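Local coordinates for protein SAM dependent methyltransferase (PDB 2IGT) that binds S-adenosylmethionine and probably transfers its methyl group to a substrate that has not been established, at residues L114-V119 against V131-E136; Q137-E142 against G301-R306; K156-F161 against M213-R218. All blocks are in the same frame, centred on the assembly; numbering follows the deposited sequence.

Contact 1 of 3, residues L114-V119 against V131-E136; sequences LSLLGV and VGVFPE. With FMT (formic acid), chain I.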
loop_
_atom_site.group_PDB
_atom_site.type_symbol
_atom_site.label_atom_id
_atom_site.label_comp_id
_atom_site.label_asym_id
_atom_site.label_seq_id
_atom_site.Cartn_x
_atom_site.Cartn_y
_atom_site.Cartn_z
ATOM N N LEU A 114 1.943 -30.651 7.957
ATOM C CA LEU A 114 2.072 -30.796 9.402
ATOM C C LEU A 114 0.786 -31.368 9.978
ATOM O O LEU A 114 -0.264 -31.332 9.312
ATOM C CB LEU A 114 2.313 -29.425 10.057
ATOM C CG LEU A 114 3.657 -28.755 9.772
ATOM C CD1 LEU A 114 3.741 -27.378 10.384
ATOM C CD2 LEU A 114 4.803 -29.637 10.271
ATOM N N SER A 115 0.852 -31.919 11.189
ATOM C CA SER A 115 -0.368 -32.289 11.908
ATOM C C SER A 115 -0.200 -32.165 13.415
ATOM O O SER A 115 0.830 -32.522 13.964
ATOM C CB SER A 115 -0.887 -33.682 11.508
ATOM O OG SER A 115 -0.205 -34.720 12.181
ATOM N N LEU A 116 -1.223 -31.629 14.067
ATOM C CA LEU A 116 -1.218 -31.437 15.515
ATOM C C LEU A 116 -2.611 -31.777 15.980
ATOM O O LEU A 116 -3.599 -31.402 15.337
ATOM C CB LEU A 116 -0.862 -29.995 15.918
ATOM C CG LEU A 116 0.585 -29.501 15.737
ATOM C CD1 LEU A 116 0.697 -28.003 16.093
ATOM C CD2 LEU A 116 1.621 -30.368 16.539
ATOM N N LEU A 117 -2.687 -32.521 17.078
ATOM C CA LEU A 117 -3.966 -32.880 17.659
ATOM C C LEU A 117 -4.917 -33.485 16.623
ATOM O O LEU A 117 -6.103 -33.231 16.648
ATOM C CB LEU A 117 -4.603 -31.636 18.325
ATOM C CG LEU A 117 -5.458 -31.926 19.553
ATOM C CD1 LEU A 117 -4.623 -32.667 20.620
ATOM C CD2 LEU A 117 -6.053 -30.609 20.085
ATOM N N GLY A 118 -4.401 -34.290 15.706
ATOM C CA GLY A 118 -5.259 -34.984 14.749
ATOM C C GLY A 118 -5.675 -34.202 13.504
ATOM O O GLY A 118 -6.354 -34.736 12.630
ATOM N N VAL A 119 -5.249 -32.949 13.415
ATOM C CA VAL A 119 -5.624 -32.050 12.318
ATOM C C VAL A 119 -4.420 -31.838 11.385
ATOM O O VAL A 119 -3.334 -31.460 11.848
ATOM C CB VAL A 119 -6.079 -30.662 12.908
ATOM C CG1 VAL A 119 -6.167 -29.594 11.847
ATOM C CG2 VAL A 119 -7.421 -30.814 13.635
ATOM N N VAL A 131 5.215 -19.155 10.650
ATOM C CA VAL A 131 5.268 -20.383 9.833
ATOM C C VAL A 131 3.877 -20.995 9.620
ATOM O O VAL A 131 3.753 -22.098 9.091
ATOM C CB VAL A 131 6.243 -21.462 10.410
ATOM C CG1 VAL A 131 7.728 -20.947 10.382
ATOM C CG2 VAL A 131 5.837 -21.858 11.840
ATOM N N GLY A 132 2.830 -20.288 10.030
ATOM C CA GLY A 132 1.464 -20.692 9.694
ATOM C C GLY A 132 0.745 -21.419 10.823
ATOM O O GLY A 132 -0.353 -21.963 10.628
ATOM N N VAL A 133 1.381 -21.447 11.993
ATOM C CA VAL A 133 0.808 -22.071 13.185
ATOM C C VAL A 133 1.558 -21.569 14.412
ATOM O O VAL A 133 2.754 -21.273 14.335
ATOM C CB VAL A 133 0.837 -23.640 13.089
ATOM C CG1 VAL A 133 2.283 -24.194 12.934
ATOM C CG2 VAL A 133 0.067 -24.316 14.243
ATOM N N PHE A 134 0.824 -21.440 15.514
ATOM C CA PHE A 134 1.364 -21.164 16.830
ATOM C C PHE A 134 1.175 -22.446 17.639
ATOM O O PHE A 134 0.137 -22.629 18.287
ATOM C CB PHE A 134 0.619 -19.965 17.462
ATOM C CG PHE A 134 0.939 -18.645 16.824
ATOM C CD1 PHE A 134 2.017 -17.872 17.273
ATOM C CD2 PHE A 134 0.180 -18.174 15.773
ATOM C CE1 PHE A 134 2.316 -16.640 16.687
ATOM C CE2 PHE A 134 0.484 -16.948 15.160
ATOM C CZ PHE A 134 1.553 -16.172 15.626
ATOM N N PRO A 135 2.153 -23.379 17.569
ATOM C CA PRO A 135 1.881 -24.724 18.084
ATOM C C PRO A 135 1.651 -24.786 19.584
ATOM O O PRO A 135 1.026 -25.728 20.078
ATOM C CB PRO A 135 3.134 -25.531 17.710
ATOM C CG PRO A 135 4.166 -24.540 17.356
ATOM C CD PRO A 135 3.517 -23.238 17.014
ATOM N N GLU A 136 2.153 -23.796 20.307
ATOM C CA GLU A 136 1.903 -23.734 21.764
ATOM C C GLU A 136 0.403 -23.660 22.082
ATOM O O GLU A 136 -0.035 -24.105 23.156
ATOM C CB GLU A 136 2.633 -22.528 22.397
ATOM C CG GLU A 136 2.157 -21.153 21.957
ATOM C CD GLU A 136 2.830 -20.625 20.689
ATOM O OE1 GLU A 136 3.418 -21.409 19.908
ATOM O OE2 GLU A 136 2.780 -19.399 20.459
HETATM C C FMT I . 3.268 -18.558 13.493
HETATM O O1 FMT I . 2.655 -18.674 12.430
HETATM O O2 FMT I . 4.479 -18.725 13.640
#
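The tip of the β-hairpin 111-116/119-124 packs here, through Leu114 and Leu116, on Val133 and Pro135 of the loop that leads into helix 138-150 and lines the S-adenosylmethionine pocket. A type I' turn from Leu116 to Val119 closes the hairpin, pinned by paired backbone bonds from Leu116 N to Val119 O (3.1 Å) and from Val119 N to Leu116 O (3.0 Å). The contact across the segments is apolar. Leu116 does most of the reaching: with CG anti to its carbonyl carbon (chi1 -71°), its side chain points at the loop, and CD1 lands 3.8 Å from Pro135 CB, at the CA-CB side of the proline, the two side chains meeting at a slant. The same methyl lies 4.2 Å from Val133 CG2. The other branch of that valine, CG1, faces Leu114 CD1 at 4.3 Å, so Val133 presents one methyl to each leucine.

Behind this apolar side, the loop turns its polar groups to a formic acid molecule, probably from the crystallisation liquor. Val131 N donates to its O2 (3.1 Å) and Gly132 N to its O1 (2.9 Å), while Val133 N adds a weak bond to O1; Tyr163 OH and Arg66 NH1 also hydrogen-bond to it. Phe134, directed away from the hairpin, offers a ring face to the formic acid carbon, although the exact position of that carbon is doubtful. Phe134 also touches S-adenosylmethionine.

The leucines and Val133 share Phe121 of strand 119-124 as a neighbour, and Trp141 of helix 138-150 packs on Leu116 and Val133. Tyr59 of strand 54-59 touches Val133 and Pro135, whereas Leu117 and Val119, in the turn, rest on helix 166-173.

Contact 2 of 3, residues Q137-E142 against G301-R306; sequences QIVHWE and GELVIR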
loop_
_atom_site.group_PDB
_atom_site.type_symbol
_atom_site.label_atom_id
_atom_site.label_comp_id
_atom_site.label_asym_id
_atom_site.label_seq_id
_atom_site.Cartn_x
_atom_site.Cartn_y
_atom_site.Cartn_z
ATOM N N GLN A 137 -0.376 -23.104 21.148
ATOM C CA GLN A 137 -1.836 -22.988 21.287
ATOM C C GLN A 137 -2.537 -24.350 21.431
ATOM O O GLN A 137 -3.732 -24.411 21.738
ATOM C CB GLN A 137 -2.428 -22.166 20.126
ATOM C CG GLN A 137 -2.047 -20.654 20.175
ATOM C CD GLN A 137 -2.732 -19.924 21.324
ATOM O OE1 GLN A 137 -3.875 -20.245 21.686
ATOM N NE2 GLN A 137 -2.045 -18.955 21.912
ATOM N N ILE A 138 -1.787 -25.440 21.236
ATOM C CA ILE A 138 -2.326 -26.791 21.448
ATOM C C ILE A 138 -2.945 -26.986 22.836
ATOM O O ILE A 138 -3.903 -27.736 22.986
ATOM C CB ILE A 138 -1.279 -27.896 21.191
ATOM C CG1 ILE A 138 -1.988 -29.263 21.024
ATOM C CG2 ILE A 138 -0.203 -27.912 22.315
ATOM C CD1 ILE A 138 -1.094 -30.420 20.556
ATOM N N VAL A 139 -2.407 -26.302 23.851
ATOM C CA VAL A 139 -3.026 -26.376 25.171
ATOM C C VAL A 139 -4.497 -25.870 25.123
ATOM O O VAL A 139 -5.391 -26.529 25.662
ATOM C CB VAL A 139 -2.192 -25.644 26.247
ATOM C CG1 VAL A 139 -2.784 -25.862 27.631
ATOM C CG2 VAL A 139 -0.735 -26.130 26.198
ATOM N N HIS A 140 -4.743 -24.734 24.471
ATOM C CA HIS A 140 -6.120 -24.216 24.338
ATOM C C HIS A 140 -6.937 -25.097 23.383
ATOM O O HIS A 140 -8.129 -25.292 23.599
ATOM C CB HIS A 140 -6.169 -22.753 23.838
ATOM C CG HIS A 140 -5.471 -21.767 24.736
ATOM N ND1 HIS A 140 -5.863 -21.531 26.043
ATOM C CD2 HIS A 140 -4.429 -20.932 24.496
ATOM C CE1 HIS A 140 -5.064 -20.621 26.579
ATOM N NE2 HIS A 140 -4.189 -20.236 25.662
ATOM N N TRP A 141 -6.298 -25.633 22.337
ATOM C CA TRP A 141 -7.008 -26.550 21.427
ATOM C C TRP A 141 -7.478 -27.807 22.130
ATOM O O TRP A 141 -8.563 -28.327 21.811
ATOM C CB TRP A 141 -6.163 -26.958 20.222
ATOM C CG TRP A 141 -5.612 -25.819 19.452
ATOM C CD1 TRP A 141 -6.112 -24.550 19.368
ATOM C CD2 TRP A 141 -4.440 -25.853 18.626
ATOM N NE1 TRP A 141 -5.290 -23.779 18.557
ATOM C CE2 TRP A 141 -4.265 -24.558 18.092
ATOM C CE3 TRP A 141 -3.519 -26.854 18.298
ATOM C CZ2 TRP A 141 -3.194 -24.231 17.240
ATOM C CZ3 TRP A 141 -2.434 -26.525 17.459
ATOM C CH2 TRP A 141 -2.299 -25.223 16.940
ATOM N N GLU A 142 -6.665 -28.285 23.078
ATOM C CA GLU A 142 -7.008 -29.432 23.913
ATOM C C GLU A 142 -8.222 -29.156 24.798
ATOM O O GLU A 142 -9.124 -30.002 24.905
ATOM C CB GLU A 142 -5.786 -29.888 24.732
ATOM C CG GLU A 142 -4.766 -30.639 23.864
ATOM C CD GLU A 142 -3.401 -30.865 24.515
ATOM O OE1 GLU A 142 -2.987 -30.104 25.422
ATOM O OE2 GLU A 142 -2.717 -31.814 24.081
ATOM N N GLY A 301 -3.007 -16.182 32.843
ATOM C CA GLY A 301 -1.559 -16.324 33.046
ATOM C C GLY A 301 -0.828 -16.279 31.721
ATOM O O GLY A 301 -1.250 -15.579 30.787
ATOM N N GLU A 302 0.261 -17.046 31.638
ATOM C CA GLU A 302 1.083 -17.101 30.436
ATOM C C GLU A 302 1.009 -18.515 29.867
ATOM O O GLU A 302 0.853 -19.484 30.613
ATOM C CB GLU A 302 2.533 -16.682 30.745
ATOM C CG GLU A 302 2.597 -15.200 31.106
ATOM C CD GLU A 302 3.981 -14.646 31.338
ATOM O OE1 GLU A 302 4.986 -15.350 31.072
ATOM O OE2 GLU A 302 4.038 -13.478 31.792
ATOM N N LEU A 303 1.076 -18.594 28.545
ATOM C CA LEU A 303 1.217 -19.852 27.797
ATOM C C LEU A 303 2.684 -19.963 27.364
ATOM O O LEU A 303 3.201 -19.069 26.697
ATOM C CB LEU A 303 0.314 -19.851 26.561
ATOM C CG LEU A 303 0.459 -21.034 25.596
ATOM C CD1 LEU A 303 0.077 -22.366 26.281
ATOM C CD2 LEU A 303 -0.432 -20.825 24.360
ATOM N N VAL A 304 3.336 -21.065 27.749
ATOM C CA VAL A 304 4.771 -21.197 27.541
ATOM C C VAL A 304 5.064 -22.518 26.820
ATOM O O VAL A 304 4.246 -23.468 26.849
ATOM C CB VAL A 304 5.555 -21.111 28.886
ATOM C CG1 VAL A 304 5.032 -19.948 29.729
ATOM C CG2 VAL A 304 5.415 -22.397 29.686
ATOM N N ILE A 305 6.209 -22.546 26.146
ATOM C CA ILE A 305 6.759 -23.751 25.558
ATOM C C ILE A 305 8.031 -24.072 26.338
ATOM O O ILE A 305 8.853 -23.186 26.601
ATOM C CB ILE A 305 7.227 -23.512 24.084
ATOM C CG1 ILE A 305 6.063 -23.072 23.179
ATOM C CG2 ILE A 305 7.930 -24.760 23.534
ATOM C CD1 ILE A 305 6.519 -22.426 21.817
ATOM N N ARG A 306 8.215 -25.342 26.666
ATOM C CA ARG A 306 9.456 -25.758 27.261
ATOM C C ARG A 306 10.349 -26.422 26.204
ATOM O O ARG A 306 9.893 -27.275 25.448
ATOM C CB ARG A 306 9.205 -26.703 28.444
ATOM C CG ARG A 306 10.477 -26.919 29.271
ATOM C CD ARG A 306 10.220 -27.729 30.534
ATOM N NE ARG A 306 9.384 -27.038 31.529
ATOM C CZ ARG A 306 9.849 -26.221 32.472
ATOM N NH1 ARG A 306 11.151 -25.930 32.545
ATOM N NH2 ARG A 306 9.002 -25.663 33.330
#
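The imidazole of His140 meets the CD2 methyl of Leu303 obliquely, its CD2 and NE2 both 4.0 Å from that carbon, while Gln137 CD lies in the plane of the same ring, at its edge. The ring of Phe324, in the adjoining strand 318-328, also meets His140, with the planes about 60° apart. Further along the helix, one face of the Trp141 indole carries backbone: Gln137 O sits 3.2 Å above it, displaced toward the rim, and Ile138 N lies over the same face. The indole thus folds back over the backbone of Gln137 and Ile138, and the same carbonyl oxygen accepts the helical bond from Trp141 N (2.9 Å).

Leu303 is the one residue of strand 297-306 that enters the contact, and its two methyls divide the work. Its CG stands opposite the backbone N (chi1 174°), which carries the fork out toward the helix. CD1 goes to Val139, 3.9 Å from CG2, where the two side chains pass alongside each other in opposite senses. CD2 goes to the other flank, between His140 and Gln137, and approaches Gln137 NE2 to 3.5 Å. The glutamine reaches it by bending: its CB points away from the strand, but a turn at chi2 (-70°) brings the amide back.

Helix 138-150 is thereby laid on the sheet near its edge, with Ser39 and Leu37 of strand 30-39 and Thr272 of strand 268-273 also beneath it. The join itself is purely van der Waals. The Gln137 amide nitrogen is satisfied by Tyr274 OH, which probably fixes the amide's rotation, so the Leu303 methyl packs against an amide nitrogen whose hydrogen bond is made to Tyr274.

Contact 3 of 3, residues K156-F161 against M213-R218; sequences KVLNLF and MKFIQR. With SAM (S-adenosylmethionine), chain D.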
loop_
_atom_site.group_PDB
_atom_site.type_symbol
_atom_site.label_atom_id
_atom_site.label_comp_id
_atom_site.label_asym_id
_atom_site.label_seq_id
_atom_site.Cartn_x
_atom_site.Cartn_y
_atom_site.Cartn_z
ATOM N N LYS A 156 -21.839 -24.391 19.268
ATOM C CA LYS A 156 -21.522 -23.281 18.362
ATOM C C LYS A 156 -20.245 -22.611 18.851
ATOM O O LYS A 156 -20.219 -22.092 19.977
ATOM C CB LYS A 156 -22.659 -22.270 18.346
ATOM C CG LYS A 156 -23.946 -22.790 17.726
ATOM C CD LYS A 156 -25.085 -21.747 17.832
ATOM C CE LYS A 156 -25.743 -21.758 19.223
ATOM N NZ LYS A 156 -26.794 -20.679 19.338
ATOM N N VAL A 157 -19.203 -22.638 18.019
ATOM C CA VAL A 157 -17.875 -22.101 18.372
ATOM C C VAL A 157 -17.554 -20.925 17.462
ATOM O O VAL A 157 -17.627 -21.030 16.236
ATOM C CB VAL A 157 -16.763 -23.190 18.266
ATOM C CG1 VAL A 157 -15.350 -22.593 18.466
ATOM C CG2 VAL A 157 -17.065 -24.338 19.260
ATOM N N LEU A 158 -17.201 -19.805 18.070
ATOM C CA LEU A 158 -16.757 -18.638 17.317
ATOM C C LEU A 158 -15.266 -18.462 17.536
ATOM O O LEU A 158 -14.789 -18.504 18.671
ATOM C CB LEU A 158 -17.518 -17.370 17.786
ATOM C CG LEU A 158 -17.159 -15.997 17.184
ATOM C CD1 LEU A 158 -17.506 -15.951 15.673
ATOM C CD2 LEU A 158 -17.929 -14.927 17.951
ATOM N N ASN A 159 -14.538 -18.237 16.454
ATOM C CA ASN A 159 -13.089 -18.084 16.503
ATOM C C ASN A 159 -12.718 -16.764 15.827
ATOM O O ASN A 159 -12.745 -16.666 14.587
ATOM C CB ASN A 159 -12.420 -19.290 15.801
ATOM C CG ASN A 159 -10.897 -19.278 15.932
ATOM O OD1 ASN A 159 -10.337 -18.553 16.767
ATOM N ND2 ASN A 159 -10.220 -20.076 15.098
ATOM N N LEU A 160 -12.433 -15.743 16.639
ATOM C CA LEU A 160 -12.109 -14.384 16.143
ATOM C C LEU A 160 -10.617 -14.193 15.931
ATOM O O LEU A 160 -9.828 -14.618 16.777
ATOM C CB LEU A 160 -12.616 -13.303 17.134
ATOM C CG LEU A 160 -14.101 -13.356 17.490
ATOM C CD1 LEU A 160 -14.421 -12.235 18.488
ATOM C CD2 LEU A 160 -14.943 -13.210 16.191
ATOM N N PHE A 161 -10.248 -13.523 14.823
ATOM C CA PHE A 161 -8.833 -13.340 14.412
ATOM C C PHE A 161 -8.240 -14.728 14.177
ATOM O O PHE A 161 -7.162 -15.040 14.675
ATOM C CB PHE A 161 -7.999 -12.624 15.479
ATOM C CG PHE A 161 -8.560 -11.291 15.904
ATOM C CD1 PHE A 161 -8.233 -10.125 15.192
ATOM C CD2 PHE A 161 -9.397 -11.193 17.026
ATOM C CE1 PHE A 161 -8.734 -8.876 15.615
ATOM C CE2 PHE A 161 -9.899 -9.950 17.447
ATOM C CZ PHE A 161 -9.559 -8.794 16.756
HETATM N N MSE A 213 -14.575 -7.046 15.273
HETATM C CA MSE A 213 -15.514 -6.317 16.130
HETATM C C MSE A 213 -16.821 -5.923 15.409
HETATM O O MSE A 213 -17.901 -6.008 16.010
HETATM C CB MSE A 213 -14.861 -5.093 16.817
HETATM C CG MSE A 213 -15.715 -4.606 18.045
HETATM SE SE MSE A 213 -14.683 -3.739 19.390
HETATM C CE MSE A 213 -14.018 -2.260 18.312
ATOM N N LYS A 214 -16.725 -5.520 14.129
ATOM C CA LYS A 214 -17.907 -5.232 13.328
ATOM C C LYS A 214 -18.780 -6.495 13.229
ATOM O O LYS A 214 -20.003 -6.433 13.414
ATOM C CB LYS A 214 -17.516 -4.765 11.935
ATOM C CG LYS A 214 -18.717 -4.456 11.007
ATOM C CD LYS A 214 -18.260 -3.689 9.734
ATOM C CE LYS A 214 -18.068 -2.185 9.999
ATOM N NZ LYS A 214 -17.272 -1.473 8.918
ATOM N N PHE A 215 -18.142 -7.634 12.972
ATOM C CA PHE A 215 -18.890 -8.876 12.866
ATOM C C PHE A 215 -19.635 -9.170 14.176
ATOM O O PHE A 215 -20.834 -9.490 14.160
ATOM C CB PHE A 215 -18.009 -10.079 12.514
ATOM C CG PHE A 215 -18.794 -11.369 12.453
ATOM C CD1 PHE A 215 -19.716 -11.583 11.419
ATOM C CD2 PHE A 215 -18.675 -12.331 13.458
ATOM C CE1 PHE A 215 -20.459 -12.765 11.355
ATOM C CE2 PHE A 215 -19.427 -13.515 13.403
ATOM C CZ PHE A 215 -20.319 -13.730 12.351
ATOM N N ILE A 216 -18.934 -9.098 15.308
ATOM C CA ILE A 216 -19.604 -9.474 16.567
ATOM C C ILE A 216 -20.670 -8.469 17.001
ATOM O O ILE A 216 -21.677 -8.870 17.598
ATOM C CB ILE A 216 -18.641 -9.818 17.745
ATOM C CG1 ILE A 216 -17.761 -8.609 18.115
ATOM C CG2 ILE A 216 -17.830 -11.111 17.442
ATOM C CD1 ILE A 216 -17.005 -8.795 19.431
ATOM N N GLN A 217 -20.497 -7.185 16.670
ATOM C CA GLN A 217 -21.576 -6.212 16.948
ATOM C C GLN A 217 -22.806 -6.495 16.101
ATOM O O GLN A 217 -23.943 -6.374 16.587
ATOM C CB GLN A 217 -21.128 -4.743 16.784
ATOM C CG GLN A 217 -21.987 -3.845 17.694
ATOM C CD GLN A 217 -21.770 -2.347 17.544
ATOM O OE1 GLN A 217 -20.893 -1.878 16.803
ATOM N NE2 GLN A 217 -22.575 -1.582 18.273
ATOM N N ARG A 218 -22.587 -6.874 14.845
ATOM C CA ARG A 218 -23.681 -7.319 13.980
ATOM C C ARG A 218 -24.344 -8.603 14.477
ATOM O O ARG A 218 -25.575 -8.724 14.394
ATOM C CB ARG A 218 -23.218 -7.412 12.514
ATOM C CG ARG A 218 -22.977 -5.979 11.948
ATOM C CD ARG A 218 -22.429 -5.926 10.508
ATOM N NE ARG A 218 -22.224 -4.516 10.123
ATOM C CZ ARG A 218 -21.791 -4.102 8.932
ATOM N NH1 ARG A 218 -21.520 -4.990 7.967
ATOM N NH2 ARG A 218 -21.643 -2.791 8.696
HETATM N N SAM D . -2.651 -12.955 17.345
HETATM C CA SAM D . -1.304 -13.303 16.815
HETATM C C SAM D . -0.374 -12.085 16.967
HETATM O O SAM D . -0.777 -10.978 17.369
HETATM O OXT SAM D . 0.830 -12.201 16.706
HETATM C CB SAM D . -1.393 -13.797 15.353
HETATM C CG SAM D . -1.522 -12.718 14.251
HETATM S SD SAM D . -3.097 -11.781 14.324
HETATM C CE SAM D . -3.568 -11.713 16.040
HETATM C "C5'" SAM D . -4.259 -13.103 13.893
HETATM C "C4'" SAM D . -5.161 -12.734 12.729
HETATM O "O4'" SAM D . -5.837 -11.519 13.007
HETATM C "C3'" SAM D . -4.448 -12.468 11.397
HETATM O "O3'" SAM D . -4.697 -13.547 10.512
HETATM C "C2'" SAM D . -5.016 -11.145 10.858
HETATM O "O2'" SAM D . -5.413 -11.195 9.502
HETATM C "C1'" SAM D . -6.246 -10.981 11.768
HETATM N N9 SAM D . -6.724 -9.618 11.982
HETATM C C8 SAM D . -5.994 -8.462 12.194
HETATM N N7 SAM D . -6.852 -7.441 12.384
HETATM C C5 SAM D . -8.127 -7.912 12.291
HETATM C C6 SAM D . -9.382 -7.293 12.364
HETATM N N6 SAM D . -9.492 -5.995 12.599
HETATM N N1 SAM D . -10.530 -8.073 12.250
HETATM C C2 SAM D . -10.416 -9.417 11.997
HETATM N N3 SAM D . -9.178 -10.037 11.887
HETATM C C4 SAM D . -8.049 -9.281 12.023
#
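Leu158 and Leu160 of strand 156-160 pack on Phe215 and Ile216 of helix 212-222, a strand-on-helix layer of the Rossmann-like fold of S-adenosylmethionine-dependent methyltransferases. The strand runs between parallel neighbours 228-231 and 177-181; the axes of strand 156-160 and of the helical segment 213-218 approach to 10.5 Å, with directions 150° apart.

At the start of the strand, Lys156 is tied by its backbone to Asp227 and Ile228 on one side, and Val157 bonds to strand 177-181 on the other. Leu158 is the first to face the helix. Its CG lies opposite the backbone N (chi1 177°), and the fork spreads over two helical residues: CD1 meets the edge of the Phe215 ring near its plane, 3.8 Å from CE2, and CD2 comes to 3.9 Å from Ile216 CG2. Asn159 alternates to the other side of the sheet, where its ND2 bonds to Ser168 OG. Leu160 turns back toward the helix and straddles the same isoleucine methyl, with CD1 at 3.7 Å and CD2 at 3.8 Å from Ile216 CG2, the two side chains crossing at about a right angle. Ile216 CG2 sits between the two leucines, touched by three of their methyls; Ile257 of helix 247-260 packs on Ile216 as well.

Beyond the strand, Phe161 adopts left-handed backbone angles and enters the cofactor pocket, as befits the end of the first strand of a class I methyltransferase core. Asp211, just before helix 212-222, and Ala212, its first residue, hydrogen-bond to the same cofactor. The O4' of S-adenosylmethionine lies in the plane of the Phe161 ring, at its edge, and Phe161 CD1 presses to 3.3 Å from adenine C4.

How the contacts relate
Contacts 1 and 2 follow each other along the chain and touch, their centres 12 Å apart. Glu136 O lies 3.5 Å from Leu303 CD2, and Val133 CG2 is 3.7 Å from Trp141 CH2, so the hairpin packs on the loop and helix 138-150, and these in turn on the sheet. Contact 3 stands apart, about 23 Å from contact 1 and 22 Å from contact 2 between centres. It is nested in the chain between the two segments of contact 2 and reaches the same sheet. S-adenosylmethionine links the two regions: contact 1 lends Phe134 to its pocket and contact 3 lends Phe161, whereas Gln137 of contact 2 keeps its side chain about 8 Å away.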